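Local coordinates for protein hypoxanthine-guanine-xanthine phosphoribosyltransferase (PDB 1HGX) that salvages purine bases by joining guanine, hypoxanthine or xanthine to 5-phospho-alpha-D-ribose 1-diphosphate, giving the nucleotide and diphosphate, at residues P40-V45 / F62-D67; C132-G137 / V152-I157. All blocks are in the same frame, centred on the assembly; numbering follows the deposited sequence.

Contacts 1 and 2 lie toward different parts of the same mixed sheet, on opposite sides of the chain's centre, their own centres about 26 Å apart and their nearest atoms about 11 Å apart. Contact 1 pairs two parallel strands over three bridges, while contact 2 has one parallel bridge and then a loop. Contact 1 comes first along the chain and is complete before contact 2 begins. It closes the beta-alpha-beta unit of strand 41-45, helix 50-57 and strand 65-72. Contact 2 joins strand 132-134 to the end of strand 147-152 and the following loop, where the guanine of GMP is bound. Strands 97-102 and 125-130 lie between the two pairings.

Contact 1: P40-V45 / F62-D67; sequences PVMICV and FQLEPD
The ring of Phe-62 meets Pro-40 at its edge, near the ring plane, with Phe-62 CE1 lying 4.3 Å from Pro-40 CD; Tyr-35 and Thr-32 of helix 17-35 also touch this ring. Pro-40 then crosses Leu-64 obliquely, Pro-40 CG against Leu-64 CB. Beyond them the chains run parallel, as the two strands of a beta-alpha-beta unit through helix 50-57. Glu-65 N meets Pro-40 O at 2.8 Å. Glu-65 O then receives Met-42 N, Met-42 O receives Asp-67 N, and Asp-67 O receives Cys-44 N, all at 2.9 to 3.1 Å; Tyr-53 OH of helix 50-57 is also bonded to Met-42 O. Met-42, on the face it shares with Pro-66, crosses Leu-64 of the preceding loop at about a right angle, with Met-42 CG 3.9 Å from Leu-64 CD1. On the other face, Val-41 and Asp-67 lie side by side; Val-41 CG1 stands anti to the backbone N (chi1 178°), beside the carbonyl carbon, which brings it within 3.9 Å of Asp-67 CB. The acidic ends turn to other partners, Glu-65 to a salt bridge with Arg-96 and Asp-67 to Thr-91 and the backbone of Lys-90. Cohesion between the segments therefore comes from main-chain bonds and apolar carbon, while the carboxylates tie the pair to neighbouring parts of the chain.

Contact 2: C132-G137 / V152-I157; sequences CDKDIG and VENRYI. With 5GP (guanosine-5'-monophosphate), chain C.
Lys-134 reaches across to the loop after Val-152 and sets its ammonium group between protein and ligand, in the purine pocket of a type I phosphoribosyltransferase fold. Its NZ gives hydrogen bonds to N7 of GMP and, at 3.0 Å, to O6 of GMP, and a third to Arg-155 O, which it meets from above the carbonyl plane. The positive charge beside O6 and N7 would be expected to draw electron density from the base. O6 also accepts Ile-157 N, at 2.7 Å, while N1 of GMP donates to Ile-157 O at 2.9 Å; this backbone pairing is consistent with recognition of the 6-oxo edge that guanine, hypoxanthine and xanthine share. N2 of GMP adds only a weak bond to the same carbonyl. Tyr-156 lays one ring face over the base, with N1 of GMP 3.6 Å above the ring plane and offset toward its rim, and its hydroxyl is hydrogen-bonded to Asp-163 O.

A second shell places these groups. The lysine chain leaves the strand with CG anti to the backbone N (chi1 -171°) and bends at chi3, passing over Asn-154 so that Lys-134 CD lies 3.6 Å from Asn-154 OD1. At its base, Val-152 is the parallel bridge partner of Lys-134: Val-152 N binds Asp-133 O, and Val-152 O takes Asp-135 N. Farther out, Ile-136 CG2 comes against Asn-154 OD1 and CG, and the Ile-136 side chain touches Asp-106, the proton acceptor by similarity. Asp-135 forms an Asx turn, its OD1 accepting Gly-137 N, and one water bridges the segments, donating to Asp-135 O and accepting from Asn-154 N at 2.8 Å.

Contact 1: P40-V45 / F62-D67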
ATOM      1  N   PRO A  40      12.288  -9.784   8.602  1.00 15.59           N
ATOM      2  CA  PRO A  40      12.196  -8.384   9.005  1.00 11.71           C
ATOM      3  C   PRO A  40      10.818  -7.769   9.018  1.00 10.11           C
ATOM      4  O   PRO A  40       9.891  -8.256   8.373  1.00  9.94           O
ATOM      5  CB  PRO A  40      13.054  -7.695   7.944  1.00 14.74           C
ATOM      6  CG  PRO A  40      12.634  -8.440   6.700  1.00 10.32           C
ATOM      7  CD  PRO A  40      12.701  -9.892   7.187  1.00 11.05           C
ATOM      8  N   VAL A  41      10.704  -6.667   9.752  1.00 12.27           N
ATOM      9  CA  VAL A  41       9.479  -5.891   9.801  1.00 11.24           C
ATOM     10  C   VAL A  41       9.773  -4.774   8.784  1.00 10.94           C
ATOM     11  O   VAL A  41      10.714  -3.997   8.949  1.00 10.94           O
ATOM     12  CB  VAL A  41       9.233  -5.277  11.198  1.00 11.46           C
ATOM     13  CG1 VAL A  41       7.965  -4.431  11.182  1.00 11.83           C
ATOM     14  CG2 VAL A  41       9.103  -6.379  12.243  1.00 14.35           C
ATOM     15  N   MET A  42       9.018  -4.750   7.697  1.00 11.68           N
ATOM     16  CA  MET A  42       9.200  -3.750   6.648  1.00 13.11           C
ATOM     17  C   MET A  42       8.151  -2.684   6.874  1.00  9.48           C
ATOM     18  O   MET A  42       6.967  -2.914   6.644  1.00 10.58           O
ATOM     19  CB  MET A  42       8.956  -4.378   5.281  1.00 18.25           C
ATOM     20  CG  MET A  42       9.664  -5.678   5.074  1.00 27.29           C
ATOM     21  SD  MET A  42      11.276  -5.379   4.457  1.00 35.45           S
ATOM     22  CE  MET A  42      10.879  -5.108   2.851  1.00 21.25           C
ATOM     23  N   ILE A  43       8.591  -1.510   7.286  1.00  8.84           N
ATOM     24  CA  ILE A  43       7.691  -0.416   7.575  1.00 10.40           C
ATOM     25  C   ILE A  43       7.475   0.509   6.401  1.00 10.85           C
ATOM     26  O   ILE A  43       8.425   1.019   5.820  1.00 12.12           O
ATOM     27  CB  ILE A  43       8.217   0.415   8.755  1.00 10.46           C
ATOM     28  CG1 ILE A  43       8.390  -0.482   9.983  1.00 10.41           C
ATOM     29  CG2 ILE A  43       7.289   1.594   9.034  1.00 10.66           C
ATOM     30  CD1 ILE A  43       9.047   0.218  11.130  1.00 13.73           C
ATOM     31  N   CYS A  44       6.218   0.722   6.052  1.00 11.35           N
ATOM     32  CA  CYS A  44       5.894   1.629   4.972  1.00 11.08           C
ATOM     33  C   CYS A  44       5.375   2.927   5.602  1.00 12.99           C
ATOM     34  O   CYS A  44       4.458   2.904   6.441  1.00 12.35           O
ATOM     35  CB  CYS A  44       4.811   1.026   4.077  1.00 10.19           C
ATOM     36  SG  CYS A  44       4.151   2.159   2.842  1.00 14.90           S
ATOM     37  N   VAL A  45       5.993   4.049   5.249  1.00 11.44           N
ATOM     38  CA  VAL A  45       5.541   5.340   5.758  1.00 11.84           C
ATOM     39  C   VAL A  45       4.486   5.828   4.755  1.00 11.74           C
ATOM     40  O   VAL A  45       4.806   6.251   3.637  1.00 12.56           O
ATOM     41  CB  VAL A  45       6.710   6.350   5.882  1.00 14.76           C
ATOM     42  CG1 VAL A  45       6.195   7.683   6.440  1.00 12.17           C
ATOM     43  CG2 VAL A  45       7.838   5.768   6.778  1.00  9.06           C
ATOM     44  N   PHE A  62      10.654 -13.896   0.210  1.00 18.89           N
ATOM     45  CA  PHE A  62      10.962 -14.455   1.525  1.00 14.38           C
ATOM     46  C   PHE A  62       9.966 -13.967   2.574  1.00 16.58           C
ATOM     47  O   PHE A  62       9.185 -13.046   2.320  1.00 15.20           O
ATOM     48  CB  PHE A  62      12.410 -14.155   1.942  1.00 12.31           C
ATOM     49  CG  PHE A  62      12.786 -12.695   1.887  1.00 16.58           C
ATOM     50  CD1 PHE A  62      12.528 -11.850   2.960  1.00 15.52           C
ATOM     51  CD2 PHE A  62      13.445 -12.177   0.774  1.00 17.64           C
ATOM     52  CE1 PHE A  62      12.924 -10.513   2.929  1.00 14.08           C
ATOM     53  CE2 PHE A  62      13.846 -10.833   0.732  1.00 15.68           C
ATOM     54  CZ  PHE A  62      13.585 -10.001   1.812  1.00 14.87           C
ATOM     55  N   GLN A  63       9.953 -14.622   3.730  1.00 14.59           N
ATOM     56  CA  GLN A  63       9.046 -14.256   4.808  1.00 13.69           C
ATOM     57  C   GLN A  63       9.437 -12.898   5.389  1.00 12.51           C
ATOM     58  O   GLN A  63      10.598 -12.662   5.725  1.00 12.81           O
ATOM     59  CB  GLN A  63       9.079 -15.327   5.895  1.00 13.19           C
ATOM     60  CG  GLN A  63       8.108 -15.103   7.027  1.00 17.19           C
ATOM     61  CD  GLN A  63       8.176 -16.208   8.059  1.00 22.01           C
ATOM     62  OE1 GLN A  63       9.250 -16.655   8.434  1.00 28.92           O
ATOM     63  NE2 GLN A  63       7.023 -16.660   8.516  1.00 25.15           N
ATOM     64  N   LEU A  64       8.460 -12.006   5.489  1.00 14.76           N
ATOM     65  CA  LEU A  64       8.672 -10.662   6.026  1.00 12.37           C
ATOM     66  C   LEU A  64       7.349 -10.211   6.622  1.00 12.57           C
ATOM     67  O   LEU A  64       6.297 -10.714   6.246  1.00 15.72           O
ATOM     68  CB  LEU A  64       9.122  -9.711   4.911  1.00  8.46           C
ATOM     69  CG  LEU A  64       8.223  -9.533   3.683  1.00  8.95           C
ATOM     70  CD1 LEU A  64       7.211  -8.408   3.886  1.00 11.34           C
ATOM     71  CD2 LEU A  64       9.109  -9.244   2.488  1.00 12.33           C
ATOM     72  N   GLU A  65       7.389  -9.261   7.543  1.00 13.11           N
ATOM     73  CA  GLU A  65       6.181  -8.793   8.201  1.00 10.59           C
ATOM     74  C   GLU A  65       5.931  -7.327   7.894  1.00 10.84           C
ATOM     75  O   GLU A  65       6.702  -6.466   8.300  1.00 13.90           O
ATOM     76  CB  GLU A  65       6.343  -8.999   9.699  1.00 13.83           C
ATOM     77  CG  GLU A  65       5.141  -8.621  10.532  1.00 17.61           C
ATOM     78  CD  GLU A  65       5.180  -9.255  11.907  1.00 22.96           C
ATOM     79  OE1 GLU A  65       6.219  -9.851  12.272  1.00 22.74           O
ATOM     80  OE2 GLU A  65       4.161  -9.166  12.624  1.00 27.37           O
ATOM     81  N   PRO A  66       4.877  -7.021   7.137  1.00 11.64           N
ATOM     82  CA  PRO A  66       4.624  -5.616   6.827  1.00 11.53           C
ATOM     83  C   PRO A  66       4.032  -4.866   8.014  1.00 13.20           C
ATOM     84  O   PRO A  66       3.362  -5.454   8.864  1.00 13.52           O
ATOM     85  CB  PRO A  66       3.588  -5.688   5.690  1.00 12.17           C
ATOM     86  CG  PRO A  66       3.750  -7.056   5.121  1.00 17.29           C
ATOM     87  CD  PRO A  66       3.973  -7.889   6.373  1.00 14.00           C
ATOM     88  N   ASP A  67       4.322  -3.573   8.083  1.00 11.37           N
ATOM     89  CA  ASP A  67       3.763  -2.716   9.111  1.00 11.91           C
ATOM     90  C   ASP A  67       3.711  -1.321   8.506  1.00 11.55           C
ATOM     91  O   ASP A  67       4.395  -1.035   7.523  1.00 10.83           O
ATOM     92  CB  ASP A  67       4.572  -2.748  10.401  1.00 11.64           C
ATOM     93  CG  ASP A  67       3.710  -2.461  11.632  1.00 14.35           C
ATOM     94  OD1 ASP A  67       2.633  -1.830  11.516  1.00  9.65           O
ATOM     95  OD2 ASP A  67       4.115  -2.882  12.732  1.00 15.48           O
TER

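Contact 2: C132-G137 / V152-I157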
ATOM      1  N   CYS A 132      13.493   8.279  -3.176  1.00 12.33           N
ATOM      2  CA  CYS A 132      14.259   9.441  -3.614  1.00 13.90           C
ATOM      3  C   CYS A 132      14.954  10.179  -2.500  1.00 11.27           C
ATOM      4  O   CYS A 132      14.514  10.169  -1.348  1.00 12.15           O
ATOM      5  CB  CYS A 132      13.359  10.464  -4.328  1.00 15.05           C
ATOM      6  SG  CYS A 132      12.636   9.957  -5.883  1.00 16.16           S
ATOM      7  N   ASP A 133      16.055  10.817  -2.859  1.00 12.14           N
ATOM      8  CA  ASP A 133      16.793  11.657  -1.936  1.00 13.60           C
ATOM      9  C   ASP A 133      16.914  12.993  -2.676  1.00 15.61           C
ATOM     10  O   ASP A 133      17.513  13.053  -3.752  1.00 14.92           O
ATOM     11  CB  ASP A 133      18.179  11.096  -1.644  1.00 12.59           C
ATOM     12  CG  ASP A 133      18.948  11.948  -0.657  1.00 16.26           C
ATOM     13  OD1 ASP A 133      18.315  12.718   0.096  1.00 20.08           O
ATOM     14  OD2 ASP A 133      20.185  11.841  -0.621  1.00 18.52           O
ATOM     15  N   LYS A 134      16.286  14.037  -2.147  1.00 12.90           N
ATOM     16  CA  LYS A 134      16.347  15.350  -2.779  1.00 17.20           C
ATOM     17  C   LYS A 134      17.707  15.990  -2.498  1.00 18.52           C
ATOM     18  O   LYS A 134      18.118  16.115  -1.352  1.00 16.38           O
ATOM     19  CB  LYS A 134      15.218  16.248  -2.264  1.00 16.55           C
ATOM     20  CG  LYS A 134      15.101  17.553  -3.036  1.00 19.87           C
ATOM     21  CD  LYS A 134      13.934  18.408  -2.569  1.00 21.63           C
ATOM     22  CE  LYS A 134      12.607  17.763  -2.874  1.00 19.47           C
ATOM     23  NZ  LYS A 134      11.484  18.717  -2.697  1.00 17.03           N
ATOM     24  N   ASP A 135      18.428  16.345  -3.551  1.00 21.96           N
ATOM     25  CA  ASP A 135      19.738  16.958  -3.387  1.00 27.36           C
ATOM     26  C   ASP A 135      19.598  18.444  -3.077  1.00 27.23           C
ATOM     27  O   ASP A 135      19.396  19.263  -3.976  1.00 26.90           O
ATOM     28  CB  ASP A 135      20.584  16.761  -4.646  1.00 32.59           C
ATOM     29  CG  ASP A 135      22.019  17.233  -4.476  1.00 35.06           C
ATOM     30  OD1 ASP A 135      22.439  17.554  -3.339  1.00 35.96           O
ATOM     31  OD2 ASP A 135      22.734  17.264  -5.495  1.00 39.36           O
ATOM     32  N   ILE A 136      19.690  18.776  -1.793  1.00 25.63           N
ATOM     33  CA  ILE A 136      19.587  20.154  -1.344  1.00 25.09           C
ATOM     34  C   ILE A 136      20.919  20.596  -0.738  1.00 26.56           C
ATOM     35  O   ILE A 136      21.006  21.642  -0.097  1.00 28.94           O
ATOM     36  CB  ILE A 136      18.462  20.323  -0.299  1.00 20.94           C
ATOM     37  CG1 ILE A 136      18.787  19.531   0.967  1.00 21.17           C
ATOM     38  CG2 ILE A 136      17.139  19.852  -0.880  1.00 19.29           C
ATOM     39  CD1 ILE A 136      17.905  19.876   2.150  1.00 20.44           C
ATOM     40  N   GLY A 137      21.961  19.810  -0.980  1.00 28.21           N
ATOM     41  CA  GLY A 137      23.264  20.129  -0.434  1.00 29.17           C
ATOM     42  C   GLY A 137      23.363  19.511   0.945  1.00 31.45           C
ATOM     43  O   GLY A 137      22.865  18.403   1.164  1.00 31.19           O
ATOM     44  N   VAL A 152      17.296  13.101  -6.577  1.00 23.03           N
ATOM     45  CA  VAL A 152      16.456  14.028  -7.305  1.00 24.07           C
ATOM     46  C   VAL A 152      16.884  15.488  -7.093  1.00 24.22           C
ATOM     47  O   VAL A 152      17.501  15.817  -6.086  1.00 21.15           O
ATOM     48  CB  VAL A 152      14.991  13.756  -6.867  1.00 24.48           C
ATOM     49  CG1 VAL A 152      14.440  14.866  -6.004  1.00 25.03           C
ATOM     50  CG2 VAL A 152      14.128  13.438  -8.058  1.00 29.39           C
ATOM     51  N   GLU A 153      16.596  16.357  -8.055  1.00 25.43           N
ATOM     52  CA  GLU A 153      16.982  17.756  -7.910  1.00 25.84           C
ATOM     53  C   GLU A 153      16.036  18.490  -6.983  1.00 25.67           C
ATOM     54  O   GLU A 153      14.923  18.029  -6.722  1.00 22.83           O
ATOM     55  CB  GLU A 153      17.047  18.455  -9.263  1.00 29.75           C
ATOM     56  CG  GLU A 153      15.774  18.338 -10.069  1.00 34.19           C
ATOM     57  CD  GLU A 153      15.959  18.816 -11.469  1.00 42.34           C
ATOM     58  OE1 GLU A 153      16.667  18.131 -12.243  1.00 43.01           O
ATOM     59  OE2 GLU A 153      15.408  19.871 -11.805  1.00 44.99           O
ATOM     60  N   ASN A 154      16.480  19.649  -6.513  1.00 22.75           N
ATOM     61  CA  ASN A 154      15.714  20.462  -5.585  1.00 21.33           C
ATOM     62  C   ASN A 154      14.487  21.146  -6.185  1.00 22.35           C
ATOM     63  O   ASN A 154      14.452  22.377  -6.315  1.00 21.73           O
ATOM     64  CB  ASN A 154      16.639  21.496  -4.936  1.00 24.67           C
ATOM     65  CG  ASN A 154      16.028  22.145  -3.708  1.00 25.24           C
ATOM     66  OD1 ASN A 154      14.940  21.780  -3.263  1.00 25.15           O
ATOM     67  ND2 ASN A 154      16.733  23.111  -3.151  1.00 28.49           N
ATOM     68  N   ARG A 155      13.484  20.347  -6.542  1.00 20.29           N
ATOM     69  CA  ARG A 155      12.234  20.859  -7.109  1.00 20.26           C
ATOM     70  C   ARG A 155      11.105  20.052  -6.466  1.00 20.21           C
ATOM     71  O   ARG A 155      11.366  19.069  -5.768  1.00 19.28           O
ATOM     72  CB  ARG A 155      12.191  20.667  -8.634  1.00 17.75           C
ATOM     73  CG  ARG A 155      13.299  21.365  -9.437  1.00 21.21           C
ATOM     74  CD  ARG A 155      13.168  22.878  -9.431  1.00 16.81           C
ATOM     75  NE  ARG A 155      11.861  23.309  -9.923  1.00 21.84           N
ATOM     76  CZ  ARG A 155      11.526  23.418 -11.207  1.00 19.80           C
ATOM     77  NH1 ARG A 155      12.401  23.133 -12.160  1.00 18.86           N
ATOM     78  NH2 ARG A 155      10.291  23.767 -11.531  1.00 20.73           N
ATOM     79  N   TYR A 156       9.856  20.467  -6.679  1.00 19.74           N
ATOM     80  CA  TYR A 156       8.733  19.740  -6.104  1.00 21.53           C
ATOM     81  C   TYR A 156       8.450  18.546  -6.986  1.00 19.03           C
ATOM     82  O   TYR A 156       8.031  18.696  -8.130  1.00 21.28           O
ATOM     83  CB  TYR A 156       7.475  20.602  -5.982  1.00 24.11           C
ATOM     84  CG  TYR A 156       6.435  19.945  -5.093  1.00 25.86           C
ATOM     85  CD1 TYR A 156       6.541  20.019  -3.706  1.00 25.10           C
ATOM     86  CD2 TYR A 156       5.390  19.195  -5.634  1.00 26.93           C
ATOM     87  CE1 TYR A 156       5.648  19.362  -2.884  1.00 26.46           C
ATOM     88  CE2 TYR A 156       4.486  18.533  -4.813  1.00 26.26           C
ATOM     89  CZ  TYR A 156       4.622  18.624  -3.443  1.00 27.34           C
ATOM     90  OH  TYR A 156       3.736  17.976  -2.620  1.00 30.34           O
ATOM     91  N   ILE A 157       8.721  17.369  -6.444  1.00 19.45           N
ATOM     92  CA  ILE A 157       8.536  16.110  -7.143  1.00 18.24           C
ATOM     93  C   ILE A 157       7.085  15.637  -7.107  1.00 19.00           C
ATOM     94  O   ILE A 157       6.413  15.669  -6.063  1.00 16.79           O
ATOM     95  CB  ILE A 157       9.515  15.034  -6.582  1.00 21.16           C
ATOM     96  CG1 ILE A 157      10.953  15.557  -6.680  1.00 20.03           C
ATOM     97  CG2 ILE A 157       9.368  13.705  -7.317  1.00 19.71           C
ATOM     98  CD1 ILE A 157      11.349  16.076  -8.075  1.00 13.65           C
TER
HETATM   99  P   5GP C 600      11.959  16.374   5.346  1.00 13.99           P
HETATM  100  O1P 5GP C 600      13.017  15.445   4.893  1.00 15.37           O
HETATM  101  O2P 5GP C 600      11.550  16.133   6.731  1.00 16.67           O
HETATM  102  O3P 5GP C 600      12.312  17.772   5.037  1.00 16.13           O
HETATM  103  O5' 5GP C 600      10.766  16.153   4.368  1.00 15.36           O
HETATM  104  C5' 5GP C 600      10.354  14.902   3.833  1.00 16.91           C
HETATM  105  C4' 5GP C 600       8.879  14.868   3.847  1.00 22.03           C
HETATM  106  O4' 5GP C 600       8.278  15.833   2.967  1.00 22.33           O
HETATM  107  C3' 5GP C 600       8.359  13.528   3.428  1.00 25.87           C
HETATM  108  O3' 5GP C 600       7.088  13.412   4.059  1.00 32.08           O
HETATM  109  C2' 5GP C 600       8.164  13.767   1.981  1.00 25.01           C
HETATM  110  O2' 5GP C 600       7.200  12.860   1.468  1.00 29.54           O
HETATM  111  C1' 5GP C 600       7.678  15.210   1.836  1.00 22.31           C
HETATM  112  N9  5GP C 600       8.257  15.828   0.581  1.00 21.65           N
HETATM  113  C8  5GP C 600       9.537  16.342   0.435  1.00 21.07           C
HETATM  114  N7  5GP C 600       9.813  16.764  -0.774  1.00 19.13           N
HETATM  115  C5  5GP C 600       8.657  16.508  -1.516  1.00 18.56           C
HETATM  116  C6  5GP C 600       8.434  16.650  -2.923  1.00 18.25           C
HETATM  117  O6  5GP C 600       9.170  17.189  -3.748  1.00 16.34           O
HETATM  118  N1  5GP C 600       7.229  16.097  -3.333  1.00 19.65           N
HETATM  119  C2  5GP C 600       6.315  15.481  -2.482  1.00 21.74           C
HETATM  120  N2  5GP C 600       5.150  15.108  -3.016  1.00 19.06           N
HETATM  121  N3  5GP C 600       6.501  15.373  -1.144  1.00 21.32           N
HETATM  122  C4  5GP C 600       7.711  15.878  -0.721  1.00 21.23           C
HETATM  123  O   HOH W   1      19.188  20.198  -7.006  1.00 44.81           O